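Local coordinates for putative beta-lactamase-inhibitor-like PepSY-like domain-containing protein (Bacteroides vulgatus ATCC 8482, PDB 3ELG), which is of unknown function but has a BLIP-like fold of the PepSY-like family and probably works in the periplasm, at residues Asn11-Ala16 / Thr28-Ile33; Phe77-Ile82 / Val96-Asn101; Leu107-Glu110 / Glu114-Phe117. All blocks are in the same frame, centred on the assembly; numbering follows the deposited sequence.

Interaction 1. Residues Asn11-Ala16 / Thr28-Ile33; sequences NKLPVA and TKVAYI
Two first torsions bring L13 and I33 together. L13 has chi1 -79°, with CG beside its backbone N and anti to its carbonyl carbon. I33 turns CG1 the same way, with chi1 -57°. Both residues direct their CB across the gap, and the two branched side chains cross obliquely.

The branch point of L13 carries the contact. Its CG lies 3.8 Å from I33 CD1 and 4.0 Å from I33 CG1. L13 CD2 rests on the other branch of I33, with CD2 3.9 Å from I33 CG2. The leucine therefore meets both arms of the isoleucine. L13 CD1 also reaches V30, more loosely, 4.4 Å from V30 CG2. No hydrogen bond joins 11-16 to 28-33, and the backbones stay well apart, with 7.8 Å between L13 CA and I33 CA.

L13 and I33 are both buried. I21 of helix 15-24 packs on L13 and V30, and Y45 of strand 43-49 also touches L13. The backbone O of L13 is bonded by R18 NH2, so this carbonyl is tied to the first part of the helix. P14 takes the N-cap position.

V30 and I33 project to the same side because A31 and Y32 both face K48, a classic beta bulge. The segment leading into helix 15-24 packs on strand 30-37, and I21 of the helix completes the packing, as in the BLIP-like fold.

Interaction 2. Residues Phe77-Ile82 / Val96-Asn101; sequences FIPQAI and VKIERN
A single methyl group makes almost the whole contact, and its nearest neighbour is a backbone oxygen. I98 CD1 lies 3.7 Å from F77 O, 4.2 Å from I78 CG1 and 4.5 Å from P79 CD. Three consecutive residues of 77-82 thus gather round the tip of one isoleucine.

The reach of I98 follows from its torsions. CG1 is anti to the backbone N, with chi1 -174°, and chi2 of 169° keeps the chain extended. CD1 is carried out from strand 95-101 towards the turn that leads into helix 80-89. I78 comes to it obliquely and touches it with CG1, the inner part of its longer branch. P79 touches it through CD.

The ring of F77 leads away from the strand. It meets W63 edge-to-face and also packs on I66. I66, W63 and V73 touch I98 as well, so the isoleucine is buried among apolar and aromatic groups. P79 is the N-cap of the helix.

On the strand, polar groups bond among themselves. In the modelled conformer of E99, N101 ND2 donates to E99 OE2 over 2.8 Å, at an N-H...O angle of 166°. The acceptor lies nearly in the amide plane of N101, and the bond meets the anti side of the carboxylate oxygen. R100 makes a cation-pi contact with W63, and its NE donates to W63 O.

Across the two segments there is no hydrogen bond. The contact rests on van der Waals packing, including that of a methyl on a carbonyl oxygen, so the lead-in to the helix is held here by shape and burial.

Interaction 3. Residues Leu107-Glu110 / Glu114-Phe117; sequences LTLE and EVDF
L107 and F117 cross at about a right angle. L107 CD1 approaches the ring obliquely and lies 4.1 Å from F117 CD1. CE1 of the ring is just as near. The ring reaches back towards L107 because F117 has CG beside its backbone N, with chi1 -58°.

L109 and V115 also meet through methyl groups, with L109 CD1 4.3 Å from V115 CG2. L107 and V115 project from the same face of the sheet.

T108 and E114 project from the other face and lie at a slant to each other. T108 OG1 comes 4.1 Å from E114 CG. A water sits 2.7 Å from T108 OG1 and donates a weak bond to E114 OE1. The other carboxylate oxygen, E114 OE2, is a short 2.4 Å from D116 OD1. A shared proton is likely there but not settled. E106 and D128 also bring acidic groups close to E114, which may favour the protonated state.

The backbones fix this register. L107 and V115 form an antiparallel hydrogen-bonded pair, with L107 N to V115 O at 2.8 Å and V115 N to L107 O at 2.7 Å. Both bonds are nearly straight. T108 and E114 form the next, non-hydrogen-bonded pair. E114 CA adds a CA-H...O contact to L107 O, at 3.4 Å.

The two strands make a beta hairpin. Strand 95-101 flanks it next to 104-109, and strand 123-127 flanks it next to 114-117. Helix 80-89 packs on the apolar face, where I82 touches L107 and F117, and M86 touches L109 and F117.

Overall arrangement
All three interactions reach the same antiparallel sheet. Interaction 1 lies near one end of the sheet, by helix 15-24. Interactions 2 and 3 lie on the opposite side of the chain's centre, with helix 80-89. Interaction 1 is about 22 Å from interaction 2, centre to centre, and touches neither of the others. Interactions 2 and 3 touch: strands 95-101 and 104-109 are neighbours, and T108 shares backbone bonds with V96 and K97. Interactions 1 and 3 are buried, while interaction 2 is partly so. The first two join the segment leading into a helix to a strand by apolar packing. Interaction 3 pairs two strands and adds backbone bonds and a cluster of carboxylates around E114.

Interaction 1. Residues Asn11-Ala16 / Thr28-Ile33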
ATOM      1  N   ASN A  11     -13.052  13.147  -6.002  1.00 18.40           N
ATOM      2  CA  ASN A  11     -13.212  13.231  -7.472  1.00 19.77           C
ATOM      3  C   ASN A  11     -11.886  13.544  -8.150  1.00 19.48           C
ATOM      4  O   ASN A  11     -11.760  13.492  -9.376  1.00 20.06           O
ATOM      5  CB  ASN A  11     -14.245  14.299  -7.871  1.00 22.05           C
ATOM      6  CG  ASN A  11     -15.660  13.902  -7.541  1.00 27.47           C
ATOM      7  OD1 ASN A  11     -16.317  14.572  -6.750  1.00 42.86           O
ATOM      8  ND2 ASN A  11     -16.154  12.842  -8.156  1.00 22.55           N
ATOM      9  N   LYS A  12     -10.907  13.920  -7.330  1.00 19.20           N
ATOM     10  CA  LYS A  12      -9.577  14.254  -7.798  1.00 18.01           C
ATOM     11  C   LYS A  12      -8.674  13.013  -7.860  1.00 16.71           C
ATOM     12  O   LYS A  12      -7.598  13.055  -8.451  1.00 18.76           O
ATOM     13  CB  LYS A  12      -8.915  15.329  -6.919  1.00 20.57           C
ATOM     14  CG  LYS A  12      -9.662  16.653  -6.931  1.00 26.03           C
ATOM     15  CD  LYS A  12      -9.670  17.190  -8.336  1.00 27.52           C
ATOM     16  N   LEU A  13      -9.138  11.913  -7.289  1.00 16.94           N
ATOM     17  CA  LEU A  13      -8.390  10.636  -7.362  1.00 14.88           C
ATOM     18  C   LEU A  13      -8.789   9.913  -8.644  1.00 16.23           C
ATOM     19  O   LEU A  13      -9.960   9.967  -9.050  1.00 17.05           O
ATOM     20  CB  LEU A  13      -8.745   9.677  -6.233  1.00 18.49           C
ATOM     21  CG  LEU A  13      -8.167   9.835  -4.850  1.00 18.19           C
ATOM     22  CD1 LEU A  13      -8.961   8.950  -3.828  1.00 16.80           C
ATOM     23  CD2 LEU A  13      -6.655   9.471  -4.903  1.00 16.79           C
ATOM     24  N   PRO A  14      -7.866   9.149  -9.244  1.00 14.58           N
ATOM     25  CA  PRO A  14      -8.272   8.269 -10.359  1.00 16.00           C
ATOM     26  C   PRO A  14      -9.374   7.361  -9.938  1.00 16.06           C
ATOM     27  O   PRO A  14      -9.459   6.968  -8.777  1.00 15.00           O
ATOM     28  CB  PRO A  14      -7.003   7.460 -10.679  1.00 15.95           C
ATOM     29  CG  PRO A  14      -5.848   8.384 -10.101  1.00 16.96           C
ATOM     30  CD  PRO A  14      -6.432   9.017  -8.910  1.00 16.83           C
ATOM     31  N   VAL A  15     -10.236   7.065 -10.889  1.00 16.71           N
ATOM     32  CA  VAL A  15     -11.387   6.221 -10.604  1.00 15.22           C
ATOM     33  C   VAL A  15     -10.956   4.929  -9.955  1.00 15.19           C
ATOM     34  O   VAL A  15     -11.618   4.411  -9.033  1.00 14.81           O
ATOM     35  CB  VAL A  15     -12.199   5.961 -11.858  1.00 16.53           C
ATOM     36  CG1 VAL A  15     -13.181   4.807 -11.599  1.00 20.70           C
ATOM     37  CG2 VAL A  15     -12.937   7.289 -12.281  1.00 16.38           C
ATOM     38  N   ALA A  16      -9.859   4.371 -10.435  1.00 14.74           N
ATOM     39  CA  ALA A  16      -9.435   3.042  -9.940  1.00 15.15           C
ATOM     40  C   ALA A  16      -9.088   3.087  -8.440  1.00 16.57           C
ATOM     41  O   ALA A  16      -9.293   2.104  -7.715  1.00 15.15           O
ATOM     42  CB  ALA A  16      -8.281   2.509 -10.757  1.00 18.70           C
ATOM     43  N   THR A  28     -14.060   2.932   6.428  1.00 16.05           N
ATOM     44  CA  THR A  28     -13.653   4.307   6.637  1.00 17.43           C
ATOM     45  C   THR A  28     -13.858   5.147   5.350  1.00 21.45           C
ATOM     46  O   THR A  28     -14.586   4.756   4.428  1.00 21.93           O
ATOM     47  CB  THR A  28     -12.186   4.350   7.232  1.00 16.89           C
ATOM     48  OG1 THR A  28     -11.835   5.691   7.620  1.00 18.46           O
ATOM     49  CG2 THR A  28     -11.142   3.733   6.254  1.00 14.02           C
ATOM     50  N   LYS A  29     -13.247   6.312   5.299  1.00 20.28           N
ATOM     51  CA  LYS A  29     -13.377   7.155   4.139  1.00 22.43           C
ATOM     52  C   LYS A  29     -12.176   8.067   4.051  1.00 21.09           C
ATOM     53  O   LYS A  29     -11.425   8.203   5.026  1.00 19.24           O
ATOM     54  CB  LYS A  29     -14.575   8.069   4.271  1.00 23.36           C
ATOM     55  CG  LYS A  29     -14.420   9.045   5.400  1.00 23.02           C
ATOM     56  CD  LYS A  29     -15.675   9.894   5.556  1.00 31.06           C
ATOM     57  N   VAL A  30     -12.070   8.739   2.919  1.00 22.29           N
ATOM     58  CA  VAL A  30     -10.904   9.615   2.673  1.00 15.88           C
ATOM     59  C   VAL A  30     -10.949  10.847   3.554  1.00 18.52           C
ATOM     60  O   VAL A  30     -11.984  11.535   3.630  1.00 21.19           O
ATOM     61  CB  VAL A  30     -10.826  10.062   1.190  1.00 16.01           C
ATOM     62  CG1 VAL A  30      -9.795  11.102   1.040  1.00 19.35           C
ATOM     63  CG2 VAL A  30     -10.540   8.834   0.277  1.00 18.85           C
ATOM     64  N   ALA A  31      -9.819  11.120   4.209  1.00 16.16           N
ATOM     65  CA  ALA A  31      -9.562  12.322   5.015  1.00 15.55           C
ATOM     66  C   ALA A  31      -8.983  13.401   4.110  1.00 18.23           C
ATOM     67  O   ALA A  31      -9.506  14.479   3.986  1.00 20.96           O
ATOM     68  CB  ALA A  31      -8.580  12.047   6.192  1.00 17.28           C
ATOM     69  N   TYR A  32      -7.853  13.074   3.506  1.00 14.57           N
ATOM     70  CA  TYR A  32      -7.227  13.947   2.509  1.00 14.18           C
ATOM     71  C   TYR A  32      -6.390  13.161   1.511  1.00 14.17           C
ATOM     72  O   TYR A  32      -6.041  12.004   1.746  1.00 15.38           O
ATOM     73  CB  TYR A  32      -6.366  15.073   3.170  1.00 14.12           C
ATOM     74  CG  TYR A  32      -5.234  14.595   4.022  1.00 13.15           C
ATOM     75  CD1 TYR A  32      -4.054  14.169   3.462  1.00 19.08           C
ATOM     76  CD2 TYR A  32      -5.355  14.548   5.414  1.00 18.97           C
ATOM     77  CE1 TYR A  32      -3.011  13.690   4.232  1.00 18.68           C
ATOM     78  CE2 TYR A  32      -4.312  14.089   6.204  1.00 15.70           C
ATOM     79  CZ  TYR A  32      -3.137  13.690   5.616  1.00 17.20           C
ATOM     80  OH  TYR A  32      -2.119  13.191   6.418  1.00 22.74           O
ATOM     81  N   ILE A  33      -6.070  13.847   0.414  1.00 13.11           N
ATOM     82  CA  ILE A  33      -5.270  13.303  -0.690  1.00 11.21           C
ATOM     83  C   ILE A  33      -4.163  14.305  -1.015  1.00 13.55           C
ATOM     84  O   ILE A  33      -4.466  15.459  -1.256  1.00 14.77           O
ATOM     85  CB  ILE A  33      -6.141  13.115  -1.998  1.00 12.48           C
ATOM     86  CG1 ILE A  33      -7.359  12.203  -1.705  1.00 16.40           C
ATOM     87  CG2 ILE A  33      -5.267  12.649  -3.165  1.00 16.35           C
ATOM     88  CD1 ILE A  33      -8.645  12.682  -2.441  1.00 17.87           C
TER

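Interaction 2. Residues Phe77-Ile82 / Val96-Asn101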
ATOM      1  N   PHE A  77      -4.448  -8.519  -1.068  1.00 17.54           N
ATOM      2  CA  PHE A  77      -3.377  -7.700  -1.621  1.00 15.86           C
ATOM      3  C   PHE A  77      -2.014  -8.436  -1.640  1.00 17.08           C
ATOM      4  O   PHE A  77      -1.039  -8.012  -2.292  1.00 18.64           O
ATOM      5  CB  PHE A  77      -3.245  -6.417  -0.818  1.00 17.22           C
ATOM      6  CG  PHE A  77      -4.428  -5.438  -1.008  1.00 15.00           C
ATOM      7  CD1 PHE A  77      -4.712  -4.908  -2.255  1.00 16.87           C
ATOM      8  CD2 PHE A  77      -5.194  -5.070   0.069  1.00 22.36           C
ATOM      9  CE1 PHE A  77      -5.777  -4.040  -2.415  1.00 14.06           C
ATOM     10  CE2 PHE A  77      -6.251  -4.173  -0.087  1.00 19.42           C
ATOM     11  CZ  PHE A  77      -6.535  -3.662  -1.334  1.00 19.79           C
ATOM     12  N   ILE A  78      -1.971  -9.523  -0.887  1.00 16.69           N
ATOM     13  CA  ILE A  78      -0.734 -10.308  -0.695  1.00 14.50           C
ATOM     14  C   ILE A  78      -0.729 -11.438  -1.711  1.00 15.02           C
ATOM     15  O   ILE A  78      -1.640 -12.312  -1.720  1.00 16.24           O
ATOM     16  CB  ILE A  78      -0.577 -10.823   0.769  1.00 15.11           C
ATOM     17  CG1 ILE A  78      -0.655  -9.649   1.742  1.00 17.66           C
ATOM     18  CG2 ILE A  78       0.753 -11.545   0.899  1.00 15.72           C
ATOM     19  CD1 ILE A  78      -0.570 -10.069   3.165  1.00 24.18           C
ATOM     20  N   PRO A  79       0.265 -11.458  -2.622  1.00 15.70           N
ATOM     21  CA  PRO A  79       0.279 -12.590  -3.555  1.00 18.03           C
ATOM     22  C   PRO A  79       0.337 -13.948  -2.854  1.00 15.85           C
ATOM     23  O   PRO A  79       0.952 -14.096  -1.802  1.00 17.04           O
ATOM     24  CB  PRO A  79       1.540 -12.355  -4.392  1.00 18.56           C
ATOM     25  CG  PRO A  79       1.803 -10.945  -4.314  1.00 17.80           C
ATOM     26  CD  PRO A  79       1.294 -10.462  -2.964  1.00 14.57           C
ATOM     27  N   GLN A  80      -0.290 -14.943  -3.479  1.00 15.59           N
ATOM     28  CA  GLN A  80      -0.387 -16.274  -2.850  1.00 17.82           C
ATOM     29  C   GLN A  80       0.985 -16.876  -2.471  1.00 16.37           C
ATOM     30  O   GLN A  80       1.169 -17.451  -1.405  1.00 16.80           O
ATOM     31  CB  GLN A  80      -1.153 -17.251  -3.770  1.00 19.96           C
ATOM     32  CG  GLN A  80      -1.246 -18.622  -3.158  1.00 24.49           C
ATOM     33  N   ALA A  81       1.969 -16.710  -3.347  1.00 18.35           N
ATOM     34  CA  ALA A  81       3.299 -17.280  -3.091  1.00 17.44           C
ATOM     35  C   ALA A  81       3.892 -16.630  -1.831  1.00 18.01           C
ATOM     36  O   ALA A  81       4.594 -17.261  -1.065  1.00 15.40           O
ATOM     37  CB  ALA A  81       4.261 -17.068  -4.326  1.00 17.49           C
ATOM     38  N   ILE A  82       3.584 -15.344  -1.656  1.00 16.21           N
ATOM     39  CA  ILE A  82       4.147 -14.558  -0.551  1.00 14.26           C
ATOM     40  C   ILE A  82       3.434 -14.956   0.749  1.00 16.40           C
ATOM     41  O   ILE A  82       4.058 -15.166   1.772  1.00 16.92           O
ATOM     42  CB  ILE A  82       4.111 -13.017  -0.843  1.00 15.24           C
ATOM     43  CG1 ILE A  82       5.085 -12.692  -1.997  1.00 15.71           C
ATOM     44  CG2 ILE A  82       4.382 -12.227   0.457  1.00 16.02           C
ATOM     45  CD1 ILE A  82       5.250 -11.216  -2.317  1.00 14.49           C
ATOM     46  N   VAL A  96       1.444  -5.510   8.373  1.00 14.18           N
ATOM     47  CA  VAL A  96       0.694  -4.255   8.626  1.00 12.38           C
ATOM     48  C   VAL A  96       0.868  -3.246   7.508  1.00 12.94           C
ATOM     49  O   VAL A  96       0.108  -2.257   7.421  1.00 15.04           O
ATOM     50  CB  VAL A  96       1.051  -3.609  10.002  1.00 14.30           C
ATOM     51  CG1 VAL A  96       0.701  -4.598  11.166  1.00 17.24           C
ATOM     52  CG2 VAL A  96       2.487  -3.093  10.052  1.00 14.29           C
ATOM     53  N   LYS A  97       1.822  -3.525   6.617  0.50 13.74           N
ATOM     54  CA  LYS A  97       2.130  -2.643   5.487  0.50 13.61           C
ATOM     55  C   LYS A  97       2.692  -3.468   4.342  0.50 15.96           C
ATOM     56  O   LYS A  97       3.488  -4.373   4.538  0.50 13.82           O
ATOM     57  CB  LYS A  97       3.090  -1.525   5.890  0.50 14.55           C
ATOM     58  CG  LYS A  97       3.508  -0.597   4.766  0.50 18.99           C
ATOM     59  CD  LYS A  97       4.291   0.598   5.268  0.50 20.58           C
ATOM     60  CE  LYS A  97       5.719   0.235   5.640  0.50 24.02           C
ATOM     61  NZ  LYS A  97       6.483   1.440   6.148  0.50 21.47           N
ATOM     62  N   ILE A  98       2.222  -3.166   3.143  1.00 14.69           N
ATOM     63  CA  ILE A  98       2.785  -3.779   1.938  1.00 13.34           C
ATOM     64  C   ILE A  98       3.032  -2.698   0.912  1.00 15.35           C
ATOM     65  O   ILE A  98       2.242  -1.774   0.729  1.00 15.68           O
ATOM     66  CB  ILE A  98       1.884  -4.919   1.375  1.00 14.32           C
ATOM     67  CG1 ILE A  98       2.536  -5.667   0.184  1.00 13.80           C
ATOM     68  CG2 ILE A  98       0.488  -4.395   0.975  1.00 16.62           C
ATOM     69  CD1 ILE A  98       1.846  -6.962  -0.252  1.00 13.53           C
ATOM     70  N   GLU A  99       4.197  -2.800   0.286  0.50 14.02           N
ATOM     71  CA  GLU A  99       4.581  -1.937  -0.836  0.50 13.99           C
ATOM     72  C   GLU A  99       5.040  -2.776  -2.010  0.50 14.88           C
ATOM     73  O   GLU A  99       5.785  -3.737  -1.856  0.50 14.14           O
ATOM     74  CB  GLU A  99       5.712  -0.939  -0.500  0.50 18.55           C
ATOM     75  CG  GLU A  99       6.041  -0.061  -1.728  0.50 19.57           C
ATOM     76  CD  GLU A  99       7.448   0.581  -1.764  0.50 29.02           C
ATOM     77  OE1 GLU A  99       7.794   1.350  -0.845  0.50 29.97           O
ATOM     78  OE2 GLU A  99       8.183   0.357  -2.756  0.50 25.57           O
ATOM     79  N   ARG A 100       4.627  -2.351  -3.186  1.00 13.49           N
ATOM     80  CA  ARG A 100       4.996  -3.028  -4.433  1.00 14.68           C
ATOM     81  C   ARG A 100       5.604  -2.017  -5.394  1.00 17.94           C
ATOM     82  O   ARG A 100       5.211  -0.834  -5.462  1.00 16.40           O
ATOM     83  CB  ARG A 100       3.862  -3.863  -5.038  1.00 14.91           C
ATOM     84  CG  ARG A 100       2.783  -3.058  -5.584  1.00 16.55           C
ATOM     85  CD  ARG A 100       1.741  -3.912  -6.269  1.00 16.99           C
ATOM     86  NE  ARG A 100       0.712  -3.014  -6.695  1.00 15.81           N
ATOM     87  CZ  ARG A 100      -0.375  -3.322  -7.368  1.00 18.98           C
ATOM     88  NH1 ARG A 100      -0.648  -4.576  -7.684  1.00 26.14           N
ATOM     89  NH2 ARG A 100      -1.201  -2.362  -7.714  1.00 20.35           N
ATOM     90  N   ASN A 101       6.622  -2.493  -6.074  1.00 14.50           N
ATOM     91  CA  ASN A 101       7.266  -1.690  -7.066  1.00 17.85           C
ATOM     92  C   ASN A 101       7.803  -2.579  -8.183  1.00 16.84           C
ATOM     93  O   ASN A 101       7.573  -3.773  -8.236  1.00 17.05           O
ATOM     94  CB  ASN A 101       8.356  -0.857  -6.404  1.00 17.98           C
ATOM     95  CG  ASN A 101       9.385  -1.700  -5.710  1.00 19.52           C
ATOM     96  OD1 ASN A 101       9.988  -2.577  -6.317  1.00 21.69           O
ATOM     97  ND2 ASN A 101       9.564  -1.466  -4.404  1.00 27.42           N
TER

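Interaction 3. Residues Leu107-Glu110 / Glu114-Phe117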
ATOM      1  N   LEU A 107       6.997  -6.455   2.564  1.00 12.08           N
ATOM      2  CA  LEU A 107       6.009  -6.592   3.618  1.00 13.02           C
ATOM      3  C   LEU A 107       6.588  -6.242   4.961  1.00 14.95           C
ATOM      4  O   LEU A 107       7.590  -6.774   5.367  1.00 14.73           O
ATOM      5  CB  LEU A 107       5.478  -8.004   3.685  1.00 11.88           C
ATOM      6  CG  LEU A 107       4.501  -8.465   2.571  1.00 12.71           C
ATOM      7  CD1 LEU A 107       5.050  -8.481   1.160  1.00 15.42           C
ATOM      8  CD2 LEU A 107       3.877  -9.788   2.940  1.00 16.85           C
ATOM      9  N   THR A 108       5.917  -5.329   5.662  1.00 14.34           N
ATOM     10  CA  THR A 108       6.385  -4.876   6.962  1.00 15.70           C
ATOM     11  C   THR A 108       5.523  -5.448   8.065  1.00 17.62           C
ATOM     12  O   THR A 108       4.285  -5.378   8.051  1.00 15.87           O
ATOM     13  CB  THR A 108       6.426  -3.350   7.097  1.00 17.17           C
ATOM     14  OG1 THR A 108       7.152  -2.801   6.004  1.00 17.79           O
ATOM     15  CG2 THR A 108       7.122  -2.974   8.412  1.00 18.46           C
ATOM     16  N   LEU A 109       6.192  -6.074   9.017  1.00 17.22           N
ATOM     17  CA  LEU A 109       5.490  -6.715  10.127  1.00 15.30           C
ATOM     18  C   LEU A 109       5.260  -5.709  11.255  1.00 13.24           C
ATOM     19  O   LEU A 109       5.844  -4.613  11.289  1.00 16.53           O
ATOM     20  CB  LEU A 109       6.250  -7.933  10.674  1.00 18.20           C
ATOM     21  CG  LEU A 109       6.659  -8.935   9.584  1.00 26.28           C
ATOM     22  CD1 LEU A 109       7.357 -10.181  10.156  1.00 23.58           C
ATOM     23  CD2 LEU A 109       5.435  -9.359   8.754  1.00 35.60           C
ATOM     24  N   GLU A 110       4.445  -6.157  12.185  1.00 18.04           N
ATOM     25  CA  GLU A 110       4.050  -5.326  13.322  1.00 20.20           C
ATOM     26  C   GLU A 110       5.276  -4.882  14.113  1.00 22.80           C
ATOM     27  O   GLU A 110       5.284  -3.807  14.715  1.00 23.36           O
ATOM     28  CB  GLU A 110       3.091  -6.081  14.256  1.00 22.50           C
ATOM     29  CG  GLU A 110       3.813  -7.075  15.150  1.00 29.46           C
ATOM     30  CD  GLU A 110       4.248  -8.344  14.425  1.00 40.95           C
ATOM     31  OE1 GLU A 110       3.354  -9.088  13.942  1.00 37.02           O
ATOM     32  OE2 GLU A 110       5.482  -8.583  14.343  1.00 37.60           O
ATOM     33  N   GLU A 114      11.047  -5.838   7.891  1.00 12.39           N
ATOM     34  CA  GLU A 114      10.601  -5.774   6.494  1.00 14.09           C
ATOM     35  C   GLU A 114      11.075  -6.996   5.761  1.00 14.70           C
ATOM     36  O   GLU A 114      12.219  -7.375   5.863  1.00 15.11           O
ATOM     37  CB  GLU A 114      11.121  -4.536   5.815  1.00 15.49           C
ATOM     38  CG  GLU A 114      10.577  -4.359   4.385  1.00 23.01           C
ATOM     39  CD  GLU A 114      11.261  -3.238   3.617  1.00 26.53           C
ATOM     40  OE1 GLU A 114      11.172  -2.079   4.077  1.00 22.96           O
ATOM     41  OE2 GLU A 114      11.849  -3.513   2.546  1.00 19.15           O
ATOM     42  N   VAL A 115      10.129  -7.680   5.149  1.00 12.69           N
ATOM     43  CA  VAL A 115      10.424  -8.892   4.401  1.00 13.21           C
ATOM     44  C   VAL A 115      10.286  -8.596   2.919  1.00 11.28           C
ATOM     45  O   VAL A 115       9.208  -8.218   2.441  1.00 11.10           O
ATOM     46  CB  VAL A 115       9.494 -10.078   4.826  1.00 13.59           C
ATOM     47  CG1 VAL A 115      10.041 -11.372   4.258  1.00 15.58           C
ATOM     48  CG2 VAL A 115       9.343 -10.160   6.366  1.00 10.45           C
ATOM     49  N   ASP A 116      11.401  -8.758   2.201  1.00 13.37           N
ATOM     50  CA  ASP A 116      11.498  -8.408   0.771  1.00 11.83           C
ATOM     51  C   ASP A 116      11.443  -9.603  -0.152  1.00 13.21           C
ATOM     52  O   ASP A 116      12.126 -10.612   0.062  1.00 12.73           O
ATOM     53  CB  ASP A 116      12.769  -7.596   0.466  1.00 14.23           C
ATOM     54  CG  ASP A 116      12.806  -6.253   1.141  1.00 16.12           C
ATOM     55  OD1 ASP A 116      11.757  -5.743   1.649  1.00 18.32           O
ATOM     56  OD2 ASP A 116      13.929  -5.698   1.132  1.00 21.64           O
ATOM     57  N   PHE A 117      10.623  -9.452  -1.181  1.00 12.16           N
ATOM     58  CA  PHE A 117      10.390 -10.461  -2.241  1.00 14.24           C
ATOM     59  C   PHE A 117      10.570  -9.868  -3.644  1.00 13.81           C
ATOM     60  O   PHE A 117      10.394  -8.675  -3.875  1.00 13.33           O
ATOM     61  CB  PHE A 117       8.961 -11.008  -2.150  1.00 16.98           C
ATOM     62  CG  PHE A 117       8.643 -11.623  -0.841  1.00 13.61           C
ATOM     63  CD1 PHE A 117       8.245 -10.842   0.219  1.00 14.19           C
ATOM     64  CD2 PHE A 117       8.782 -13.003  -0.658  1.00 14.00           C
ATOM     65  CE1 PHE A 117       7.928 -11.422   1.435  1.00 12.99           C
ATOM     66  CE2 PHE A 117       8.532 -13.579   0.584  1.00 14.78           C
ATOM     67  CZ  PHE A 117       8.097 -12.779   1.622  1.00 14.62           C
TER
HETATM   68  O   HOH W   1       8.885  -0.813   6.274  1.00 28.17           O